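Local coordinates for protein thiosulfate sulfurtransferase TUM1 (Saccharomyces cerevisiae, PDB 3UTN) that accepts persulfide sulfur from the cysteine desulfurase NFS1 and passes it to UBA4 for 2-thiolation of the wobble uridine in tRNAs, at residues A[182-192]-A[303-313]; A[211-219]-A[319-327]. All blocks are in the same frame, centred on the assembly; numbering follows the deposited sequence.

Contact 1. Residues A[182-192]-A[303-313]. With DMS (dimethyl sulfoxide), chain F.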
loop_
_atom_site.group_PDB
_atom_site.type_symbol
_atom_site.label_atom_id
_atom_site.label_comp_id
_atom_site.label_asym_id
_atom_site.label_seq_id
_atom_site.Cartn_x
_atom_site.Cartn_y
_atom_site.Cartn_z
ATOM N N ASP A 182 12.622 -4.877 7.727
ATOM C CA ASP A 182 13.910 -4.190 7.792
ATOM C C ASP A 182 14.269 -3.485 6.484
ATOM O O ASP A 182 14.848 -2.404 6.497
ATOM C CB ASP A 182 15.020 -5.168 8.208
ATOM C CG ASP A 182 15.169 -6.352 7.247
ATOM O OD1 ASP A 182 14.230 -6.637 6.464
ATOM O OD2 ASP A 182 16.236 -7.007 7.281
ATOM N N LYS A 183 13.928 -4.103 5.357
ATOM C CA LYS A 183 14.234 -3.532 4.052
ATOM C C LYS A 183 13.124 -2.623 3.550
ATOM O O LYS A 183 13.309 -1.876 2.591
ATOM C CB LYS A 183 14.480 -4.642 3.025
ATOM C CG LYS A 183 15.890 -5.213 3.040
ATOM C CD LYS A 183 16.146 -6.095 1.823
ATOM C CE LYS A 183 15.535 -7.481 1.981
ATOM N NZ LYS A 183 15.574 -8.275 0.719
ATOM N N GLU A 184 11.965 -2.694 4.190
ATOM C CA GLU A 184 10.753 -2.142 3.599
ATOM C C GLU A 184 10.090 -1.089 4.441
ATOM O O GLU A 184 9.345 -0.257 3.931
ATOM C CB GLU A 184 9.764 -3.268 3.343
ATOM C CG GLU A 184 10.192 -4.152 2.194
ATOM C CD GLU A 184 10.033 -3.447 0.869
ATOM O OE1 GLU A 184 10.898 -3.621 -0.001
ATOM O OE2 GLU A 184 9.040 -2.713 0.709
ATOM N N ILE A 185 10.340 -1.153 5.740
ATOM C CA ILE A 185 9.645 -0.310 6.682
ATOM C C ILE A 185 10.658 0.523 7.424
ATOM O O ILE A 185 11.578 -0.008 8.045
ATOM C CB ILE A 185 8.815 -1.141 7.679
ATOM C CG1 ILE A 185 7.753 -1.941 6.927
ATOM C CG2 ILE A 185 8.200 -0.250 8.752
ATOM C CD1 ILE A 185 6.997 -2.935 7.765
ATOM N N VAL A 186 10.493 1.834 7.334
ATOM C CA VAL A 186 11.265 2.734 8.154
ATOM C C VAL A 186 10.506 2.847 9.454
ATOM O O VAL A 186 9.307 3.109 9.460
ATOM C CB VAL A 186 11.402 4.130 7.541
ATOM C CG1 VAL A 186 12.536 4.871 8.224
ATOM C CG2 VAL A 186 11.658 4.034 6.049
ATOM N N ASP A 187 11.205 2.607 10.552
ATOM C CA ASP A 187 10.616 2.768 11.858
ATOM C C ASP A 187 10.747 4.221 12.255
ATOM O O ASP A 187 11.542 4.967 11.676
ATOM C CB ASP A 187 11.302 1.856 12.873
ATOM C CG ASP A 187 10.993 0.392 12.644
ATOM O OD1 ASP A 187 10.024 0.083 11.915
ATOM O OD2 ASP A 187 11.721 -0.454 13.202
ATOM N N TYR A 188 9.948 4.619 13.234
ATOM C CA TYR A 188 9.963 5.977 13.721
ATOM C C TYR A 188 11.358 6.403 14.148
ATOM O O TYR A 188 11.792 7.507 13.832
ATOM C CB TYR A 188 9.024 6.133 14.904
ATOM C CG TYR A 188 9.126 7.499 15.506
ATOM C CD1 TYR A 188 8.543 8.593 14.877
ATOM C CD2 TYR A 188 9.840 7.711 16.686
ATOM C CE1 TYR A 188 8.643 9.856 15.417
ATOM C CE2 TYR A 188 9.943 8.973 17.235
ATOM C CZ TYR A 188 9.341 10.038 16.596
ATOM O OH TYR A 188 9.433 11.294 17.127
ATOM N N GLU A 189 12.039 5.522 14.879
ATOM C CA GLU A 189 13.380 5.786 15.385
ATOM C C GLU A 189 14.255 6.318 14.258
ATOM O O GLU A 189 14.832 7.396 14.369
ATOM C CB GLU A 189 13.988 4.517 16.002
ATOM C CG GLU A 189 15.380 4.706 16.603
ATOM C CD GLU A 189 15.854 3.516 17.423
ATOM O OE1 GLU A 189 15.636 2.359 17.001
ATOM O OE2 GLU A 189 16.458 3.740 18.496
ATOM N N GLU A 190 14.312 5.577 13.158
ATOM C CA GLU A 190 15.103 5.993 12.021
ATOM C C GLU A 190 14.562 7.271 11.410
ATOM O O GLU A 190 15.321 8.185 11.123
ATOM C CB GLU A 190 15.154 4.902 10.967
ATOM C CG GLU A 190 16.133 5.213 9.856
ATOM C CD GLU A 190 16.061 4.214 8.733
ATOM O OE1 GLU A 190 15.408 3.169 8.912
ATOM O OE2 GLU A 190 16.650 4.477 7.669
ATOM N N MET A 191 13.247 7.325 11.213
ATOM C CA MET A 191 12.611 8.518 10.673
ATOM C C MET A 191 12.973 9.727 11.504
ATOM O O MET A 191 13.421 10.741 10.983
ATOM C CB MET A 191 11.096 8.362 10.654
ATOM C CG MET A 191 10.604 7.626 9.436
ATOM S SD MET A 191 11.232 8.353 7.918
ATOM C CE MET A 191 10.290 9.867 7.795
ATOM N N PHE A 192 12.779 9.600 12.807
ATOM C CA PHE A 192 13.059 10.692 13.699
ATOM C C PHE A 192 14.526 11.069 13.672
ATOM O O PHE A 192 14.842 12.236 13.551
ATOM C CB PHE A 192 12.614 10.400 15.124
ATOM C CG PHE A 192 12.752 11.578 16.018
ATOM C CD1 PHE A 192 11.949 12.692 15.828
ATOM C CD2 PHE A 192 13.719 11.604 17.014
ATOM C CE1 PHE A 192 12.082 13.799 16.640
ATOM C CE2 PHE A 192 13.859 12.712 17.828
ATOM C CZ PHE A 192 13.040 13.813 17.640
ATOM N N VAL A 303 12.944 1.810 -1.803
ATOM C CA VAL A 303 11.852 2.594 -1.313
ATOM C C VAL A 303 11.370 1.852 -0.100
ATOM O O VAL A 303 11.101 0.659 -0.151
ATOM C CB VAL A 303 10.727 2.715 -2.337
ATOM C CG1 VAL A 303 9.691 3.713 -1.847
ATOM C CG2 VAL A 303 11.294 3.157 -3.669
ATOM N N ARG A 304 11.310 2.559 1.009
ATOM C CA ARG A 304 10.754 1.985 2.196
ATOM C C ARG A 304 9.544 2.776 2.580
ATOM O O ARG A 304 9.362 3.916 2.155
ATOM C CB ARG A 304 11.776 1.985 3.315
ATOM C CG ARG A 304 12.882 0.973 3.102
ATOM C CD ARG A 304 13.834 1.015 4.276
ATOM N NE ARG A 304 14.364 2.361 4.449
ATOM C CZ ARG A 304 14.808 2.840 5.602
ATOM N NH1 ARG A 304 14.768 2.088 6.699
ATOM N NH2 ARG A 304 15.269 4.079 5.659
ATOM N N LEU A 305 8.691 2.142 3.356
ATOM C CA LEU A 305 7.536 2.807 3.862
ATOM C C LEU A 305 7.805 3.162 5.296
ATOM O O LEU A 305 8.128 2.296 6.109
ATOM C CB LEU A 305 6.316 1.910 3.783
ATOM C CG LEU A 305 5.079 2.591 4.355
ATOM C CD1 LEU A 305 4.437 3.478 3.307
ATOM C CD2 LEU A 305 4.113 1.542 4.843
ATOM N N TYR A 306 7.673 4.440 5.601
ATOM C CA TYR A 306 7.589 4.852 6.970
ATOM C C TYR A 306 6.178 4.482 7.383
ATOM O O TYR A 306 5.230 5.218 7.148
ATOM C CB TYR A 306 7.847 6.346 7.125
ATOM C CG TYR A 306 7.534 6.839 8.511
ATOM C CD1 TYR A 306 7.702 6.006 9.615
ATOM C CD2 TYR A 306 7.074 8.127 8.721
ATOM C CE1 TYR A 306 7.424 6.449 10.887
ATOM C CE2 TYR A 306 6.797 8.581 9.999
ATOM C CZ TYR A 306 6.969 7.731 11.072
ATOM O OH TYR A 306 6.691 8.157 12.338
ATOM N N ASP A 307 6.056 3.310 7.987
ATOM C CA ASP A 307 4.755 2.754 8.261
ATOM C C ASP A 307 4.010 3.617 9.262
ATOM O O ASP A 307 2.857 3.971 9.036
ATOM C CB ASP A 307 4.888 1.323 8.753
ATOM C CG ASP A 307 3.565 0.624 8.855
ATOM O OD1 ASP A 307 2.614 1.023 8.153
ATOM O OD2 ASP A 307 3.476 -0.328 9.643
ATOM N N GLY A 308 4.688 3.981 10.349
ATOM C CA GLY A 308 4.098 4.841 11.369
ATOM C C GLY A 308 3.475 6.043 10.707
ATOM O O GLY A 308 2.390 6.496 11.084
ATOM N N SER A 309 4.172 6.539 9.690
ATOM C CA SER A 309 3.697 7.638 8.874
ATOM C C SER A 309 3.373 8.858 9.721
ATOM O O SER A 309 3.790 8.962 10.883
ATOM C CB SER A 309 2.508 7.202 8.016
ATOM O OG SER A 309 2.969 6.513 6.872
ATOM N N TRP A 310 2.615 9.767 9.132
ATOM C CA TRP A 310 2.375 11.057 9.724
ATOM C C TRP A 310 1.774 10.958 11.090
ATOM O O TRP A 310 2.178 11.670 12.004
ATOM C CB TRP A 310 1.487 11.886 8.824
ATOM C CG TRP A 310 1.281 13.251 9.387
ATOM C CD1 TRP A 310 0.089 13.844 9.758
ATOM C CD2 TRP A 310 2.314 14.230 9.705
ATOM N NE1 TRP A 310 0.304 15.102 10.246
ATOM C CE2 TRP A 310 1.617 15.395 10.241
ATOM C CE3 TRP A 310 3.695 14.263 9.589
ATOM C CZ2 TRP A 310 2.296 16.531 10.648
ATOM C CZ3 TRP A 310 4.365 15.406 10.008
ATOM C CH2 TRP A 310 3.682 16.514 10.519
ATOM N N THR A 311 0.814 10.054 11.237
ATOM C CA THR A 311 0.122 9.873 12.503
ATOM C C THR A 311 1.092 9.549 13.620
ATOM O O THR A 311 1.138 10.245 14.635
ATOM C CB THR A 311 -0.936 8.773 12.405
ATOM O OG1 THR A 311 -1.889 9.148 11.406
ATOM C CG2 THR A 311 -1.631 8.601 13.742
ATOM N N GLU A 312 1.871 8.494 13.427
ATOM C CA GLU A 312 2.855 8.133 14.416
ATOM C C GLU A 312 3.856 9.255 14.561
ATOM O O GLU A 312 4.263 9.586 15.671
ATOM C CB GLU A 312 3.576 6.860 14.032
ATOM C CG GLU A 312 4.551 6.414 15.093
ATOM C CD GLU A 312 5.626 5.516 14.551
ATOM O OE1 GLU A 312 6.167 5.809 13.461
ATOM O OE2 GLU A 312 5.937 4.523 15.227
ATOM N N TRP A 313 4.249 9.838 13.434
ATOM C CA TRP A 313 5.203 10.922 13.450
ATOM C C TRP A 313 4.783 11.995 14.405
ATOM O O TRP A 313 5.537 12.364 15.299
ATOM C CB TRP A 313 5.374 11.538 12.076
ATOM C CG TRP A 313 6.378 12.636 12.167
ATOM C CD1 TRP A 313 6.147 13.998 12.230
ATOM C CD2 TRP A 313 7.824 12.482 12.288
ATOM N NE1 TRP A 313 7.324 14.682 12.342
ATOM C CE2 TRP A 313 8.368 13.830 12.385
ATOM C CE3 TRP A 313 8.691 11.397 12.300
ATOM C CZ2 TRP A 313 9.726 14.063 12.492
ATOM C CZ3 TRP A 313 10.057 11.643 12.415
ATOM C CH2 TRP A 313 10.556 12.946 12.514
HETATM S S DMS F . 13.150 -8.426 9.606
HETATM O O DMS F . 12.726 -8.249 8.189
HETATM C C1 DMS F . 11.854 -8.015 10.656
HETATM C C2 DMS F . 13.302 -10.112 9.954
HETATM O O HOH W 1 12.788 -1.640 -0.408
HETATM O O HOH W 2 7.006 2.897 10.832
HETATM O O HOH W 3 7.629 3.324 13.528
#
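The chain around I185 runs parallel to strand 303-306 as a short, weakly bonded edge strand, I185 beside L305, joined to it by hydrogen bonds from L305 N to E184 O (2.6 Å) and from V186 N to L305 O (2.7 Å). On one face of this pairing the R304 chain bends at chi3 (-57°), which lays its guanidinium against V186, CG2 of V186 sitting over the centre of the group 3.4 Å from CZ. The guanidinium edge then meets the carboxylate of E190 in a two-pronged salt bridge, NH1 to OE1 (2.5 Å) and NH2 to OE2, the latter unusually short and its exact length doubtful, the two planes turned 33° apart. Further along the same face, CG of M191 lies over the Y306 ring in a CH-pi contact, 3.4 Å from the ring centroid. The phenol OH of Y306 reaches the edge of the Y188 ring and is hydrogen-bonded to OE1 of E312 (2.7 Å). Y188 and F192 complete an aromatic cluster with W313, each ring inclined to the indole; CE1 of Y188 comes 3.5 Å from CE3 of W313. Helix 188-196 thus packs across one face of the C-terminal rhodanese sheet, where V186 and M191 also touch I279 of strand 278-281, while I185 and L305 on the other face meet W132 of helix 127-136, and L305 also packs on helix 286-297.

Contact 2. Residues A[211-219]-A[319-327]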
loop_
_atom_site.group_PDB
_atom_site.type_symbol
_atom_site.label_atom_id
_atom_site.label_comp_id
_atom_site.label_asym_id
_atom_site.label_seq_id
_atom_site.Cartn_x
_atom_site.Cartn_y
_atom_site.Cartn_z
ATOM N N SER A 211 -2.415 14.158 0.801
ATOM C CA SER A 211 -2.696 15.303 -0.034
ATOM C C SER A 211 -1.656 16.371 0.252
ATOM O O SER A 211 -1.102 16.444 1.356
ATOM C CB SER A 211 -4.086 15.844 0.271
ATOM O OG SER A 211 -4.115 16.349 1.588
ATOM N N LEU A 212 -1.386 17.183 -0.760
ATOM C CA LEU A 212 -0.499 18.316 -0.627
ATOM C C LEU A 212 -0.969 19.200 0.526
ATOM O O LEU A 212 -0.156 19.674 1.312
ATOM C CB LEU A 212 -0.456 19.101 -1.941
ATOM C CG LEU A 212 0.371 20.387 -1.976
ATOM C CD1 LEU A 212 1.831 20.096 -1.683
ATOM C CD2 LEU A 212 0.222 21.093 -3.316
ATOM N N GLY A 213 -2.284 19.383 0.632
ATOM C CA GLY A 213 -2.879 20.209 1.675
ATOM C C GLY A 213 -2.511 19.717 3.057
ATOM O O GLY A 213 -2.110 20.496 3.919
ATOM N N ARG A 214 -2.640 18.412 3.262
ATOM C CA ARG A 214 -2.246 17.799 4.522
ATOM C C ARG A 214 -0.751 17.923 4.737
ATOM O O ARG A 214 -0.300 18.259 5.824
ATOM C CB ARG A 214 -2.657 16.340 4.552
ATOM C CG ARG A 214 -4.149 16.150 4.752
ATOM C CD ARG A 214 -4.527 14.710 4.508
ATOM N NE ARG A 214 -3.949 13.819 5.508
ATOM C CZ ARG A 214 -3.978 12.494 5.432
ATOM N NH1 ARG A 214 -4.545 11.893 4.395
ATOM N NH2 ARG A 214 -3.437 11.770 6.398
ATOM N N PHE A 215 0.015 17.658 3.689
ATOM C CA PHE A 215 1.449 17.809 3.752
ATOM C C PHE A 215 1.809 19.228 4.159
ATOM O O PHE A 215 2.645 19.437 5.031
ATOM C CB PHE A 215 2.066 17.497 2.399
ATOM C CG PHE A 215 3.551 17.605 2.383
ATOM C CD1 PHE A 215 4.334 16.496 2.645
ATOM C CD2 PHE A 215 4.169 18.818 2.104
ATOM C CE1 PHE A 215 5.712 16.591 2.632
ATOM C CE2 PHE A 215 5.548 18.920 2.092
ATOM C CZ PHE A 215 6.317 17.805 2.356
ATOM N N GLU A 216 1.164 20.199 3.520
ATOM C CA GLU A 216 1.469 21.599 3.756
ATOM C C GLU A 216 0.922 22.095 5.088
ATOM O O GLU A 216 1.301 23.162 5.559
ATOM C CB GLU A 216 0.954 22.455 2.602
ATOM C CG GLU A 216 1.794 22.307 1.345
ATOM C CD GLU A 216 1.300 23.153 0.193
ATOM O OE1 GLU A 216 0.153 23.642 0.248
ATOM O OE2 GLU A 216 2.067 23.319 -0.776
ATOM N N GLY A 217 0.041 21.311 5.694
ATOM C CA GLY A 217 -0.612 21.715 6.927
ATOM C C GLY A 217 -1.767 22.659 6.672
ATOM O O GLY A 217 -2.352 23.193 7.609
ATOM N N THR A 218 -2.096 22.864 5.400
ATOM C CA THR A 218 -3.186 23.761 5.026
ATOM C C THR A 218 -4.520 23.032 5.115
ATOM O O THR A 218 -5.579 23.656 5.167
ATOM C CB THR A 218 -3.004 24.340 3.608
ATOM O OG1 THR A 218 -3.068 23.286 2.643
ATOM C CG2 THR A 218 -1.670 25.065 3.479
ATOM N N GLU A 219 -4.460 21.704 5.131
ATOM C CA GLU A 219 -5.660 20.884 5.207
ATOM C C GLU A 219 -5.539 19.872 6.336
ATOM O O GLU A 219 -4.461 19.329 6.561
ATOM C CB GLU A 219 -5.941 20.207 3.863
ATOM C CG GLU A 219 -6.335 21.209 2.782
ATOM C CD GLU A 219 -6.695 20.568 1.457
ATOM O OE1 GLU A 219 -6.142 19.497 1.128
ATOM O OE2 GLU A 219 -7.534 21.152 0.736
ATOM N N PRO A 319 4.421 18.655 17.951
ATOM C CA PRO A 319 4.251 19.765 17.012
ATOM C C PRO A 319 5.558 20.393 16.537
ATOM O O PRO A 319 5.574 21.069 15.505
ATOM C CB PRO A 319 3.449 20.786 17.824
ATOM C CG PRO A 319 3.807 20.495 19.240
ATOM C CD PRO A 319 3.920 19.000 19.294
ATOM N N GLU A 320 6.634 20.185 17.291
ATOM C CA GLU A 320 7.933 20.748 16.952
ATOM C C GLU A 320 8.436 20.147 15.647
ATOM O O GLU A 320 9.119 20.805 14.862
ATOM C CB GLU A 320 8.947 20.457 18.059
ATOM C CG GLU A 320 10.006 21.535 18.204
ATOM C CD GLU A 320 11.424 20.988 18.237
ATOM O OE1 GLU A 320 11.730 20.137 19.102
ATOM O OE2 GLU A 320 12.239 21.427 17.392
ATOM N N TRP A 321 8.075 18.890 15.421
ATOM C CA TRP A 321 8.566 18.142 14.282
ATOM C C TRP A 321 7.572 18.094 13.176
ATOM O O TRP A 321 7.578 17.187 12.348
ATOM C CB TRP A 321 8.945 16.759 14.730
ATOM C CG TRP A 321 10.132 16.815 15.635
ATOM C CD1 TRP A 321 10.168 16.613 17.008
ATOM C CD2 TRP A 321 11.502 17.145 15.255
ATOM N NE1 TRP A 321 11.443 16.767 17.486
ATOM C CE2 TRP A 321 12.291 17.088 16.486
ATOM C CE3 TRP A 321 12.135 17.454 14.059
ATOM C CZ2 TRP A 321 13.651 17.327 16.494
ATOM C CZ3 TRP A 321 13.508 17.702 14.080
ATOM C CH2 TRP A 321 14.247 17.640 15.269
ATOM N N ILE A 322 6.710 19.099 13.160
ATOM C CA ILE A 322 5.723 19.243 12.126
ATOM C C ILE A 322 6.135 20.427 11.285
ATOM O O ILE A 322 6.148 21.565 11.755
ATOM C CB ILE A 322 4.323 19.465 12.723
ATOM C CG1 ILE A 322 3.895 18.226 13.511
ATOM C CG2 ILE A 322 3.327 19.830 11.629
ATOM C CD1 ILE A 322 2.562 18.364 14.203
ATOM N N ALA A 323 6.509 20.144 10.047
ATOM C CA ALA A 323 6.804 21.192 9.099
ATOM C C ALA A 323 5.527 21.531 8.351
ATOM O O ALA A 323 4.708 20.657 8.069
ATOM C CB ALA A 323 7.901 20.758 8.147
ATOM N N GLU A 324 5.348 22.813 8.064
ATOM C CA GLU A 324 4.210 23.273 7.294
ATOM C C GLU A 324 4.667 23.641 5.900
ATOM O O GLU A 324 5.868 23.693 5.622
ATOM C CB GLU A 324 3.587 24.500 7.945
ATOM C CG GLU A 324 2.693 24.205 9.129
ATOM C CD GLU A 324 2.380 25.453 9.935
ATOM O OE1 GLU A 324 3.137 26.443 9.827
ATOM O OE2 GLU A 324 1.381 25.442 10.683
ATOM N N ASN A 325 3.692 23.912 5.037
ATOM C CA ASN A 325 3.939 24.328 3.665
ATOM C C ASN A 325 4.964 23.408 3.016
ATOM O O ASN A 325 4.725 22.205 2.927
ATOM C CB ASN A 325 4.331 25.807 3.621
ATOM C CG ASN A 325 3.361 26.680 4.398
ATOM O OD1 ASN A 325 2.143 26.551 4.259
ATOM N ND2 ASN A 325 3.897 27.562 5.235
ATOM N N ARG A 326 6.105 23.951 2.605
ATOM C CA ARG A 326 7.148 23.145 1.970
ATOM C C ARG A 326 8.461 23.160 2.742
ATOM O O ARG A 326 9.525 22.913 2.173
ATOM C CB ARG A 326 7.374 23.611 0.531
ATOM C CG ARG A 326 6.148 23.500 -0.358
ATOM C CD ARG A 326 5.571 22.093 -0.338
ATOM N NE ARG A 326 4.776 21.853 -1.532
ATOM C CZ ARG A 326 5.245 21.315 -2.652
ATOM N NH1 ARG A 326 6.514 20.930 -2.737
ATOM N NH2 ARG A 326 4.433 21.155 -3.687
ATOM N N ASP A 327 8.374 23.428 4.042
ATOM C CA ASP A 327 9.555 23.584 4.889
ATOM C C ASP A 327 10.237 22.260 5.216
ATOM O O ASP A 327 9.626 21.200 5.129
ATOM C CB ASP A 327 9.187 24.325 6.176
ATOM C CG ASP A 327 8.621 25.710 5.911
ATOM O OD1 ASP A 327 7.804 26.187 6.726
ATOM O OD2 ASP A 327 8.983 26.321 4.882
#
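E216 carries its CG beside the backbone N (chi1 -73°) and then runs extended, whereas R326 bends at chi2 (-54°), and these torsions bring carboxylate and guanidinium together beside the end of helix 212-216. NE of R326 donates to the anti lone pair of OE2 of E216 at 3.2 Å, in the guanidinium plane, forming a single-pronged salt bridge with the two flat groups 46° apart. The L212 side chain crosses that of R326 at about a right angle, bringing CD1 of L212 3.4 Å from NE of R326, so an apolar branch flanks the charged end. The backbone is tied more tightly: N325 N bonds to E216 O at 2.6 Å, using a carbonyl at the last turn of the helix. N325 belongs to a type II' turn from E324 to D327, and its own carbonyl O lies 3.5 Å from CE2 of F215 and 3.4 Å from CA of E216, the latter a CA-H...O contact. The tail is thereby fastened to the helix by main chain and side chain alike. Beyond the pair, NH1 of R326 bonds to the carbonyl of F268, and the F215 ring stacks on H230. L212, F215 and R326 all touch P236, placing the helix and the C-terminal tail against the edge strand 234-236.

Overall arrangement
Both contacts belong to the C-terminal rhodanese domain, and their centres lie about 17 Å apart. Contact 1 joins strand 185-186 at one edge of the five-stranded parallel sheet, while contact 2 lies by strand 234-236 at the other. The chain after helix 309-317 connects them: W313 NE1 probably donates to W321 O (2.5 Å), the F192 ring meets W321 edge-to-face, and W310 packs on I322. The persulfide-forming C282 lies nearer contact 1, its side chain about 5 Å from that of L305, against about 9 Å from that of F215; S309 OG is hydrogen-bonded to C282 N. D182 N makes a weak hydrogen bond (3.4 Å) to O of dimethyl sulfoxide, probably from the crystallisation liquor.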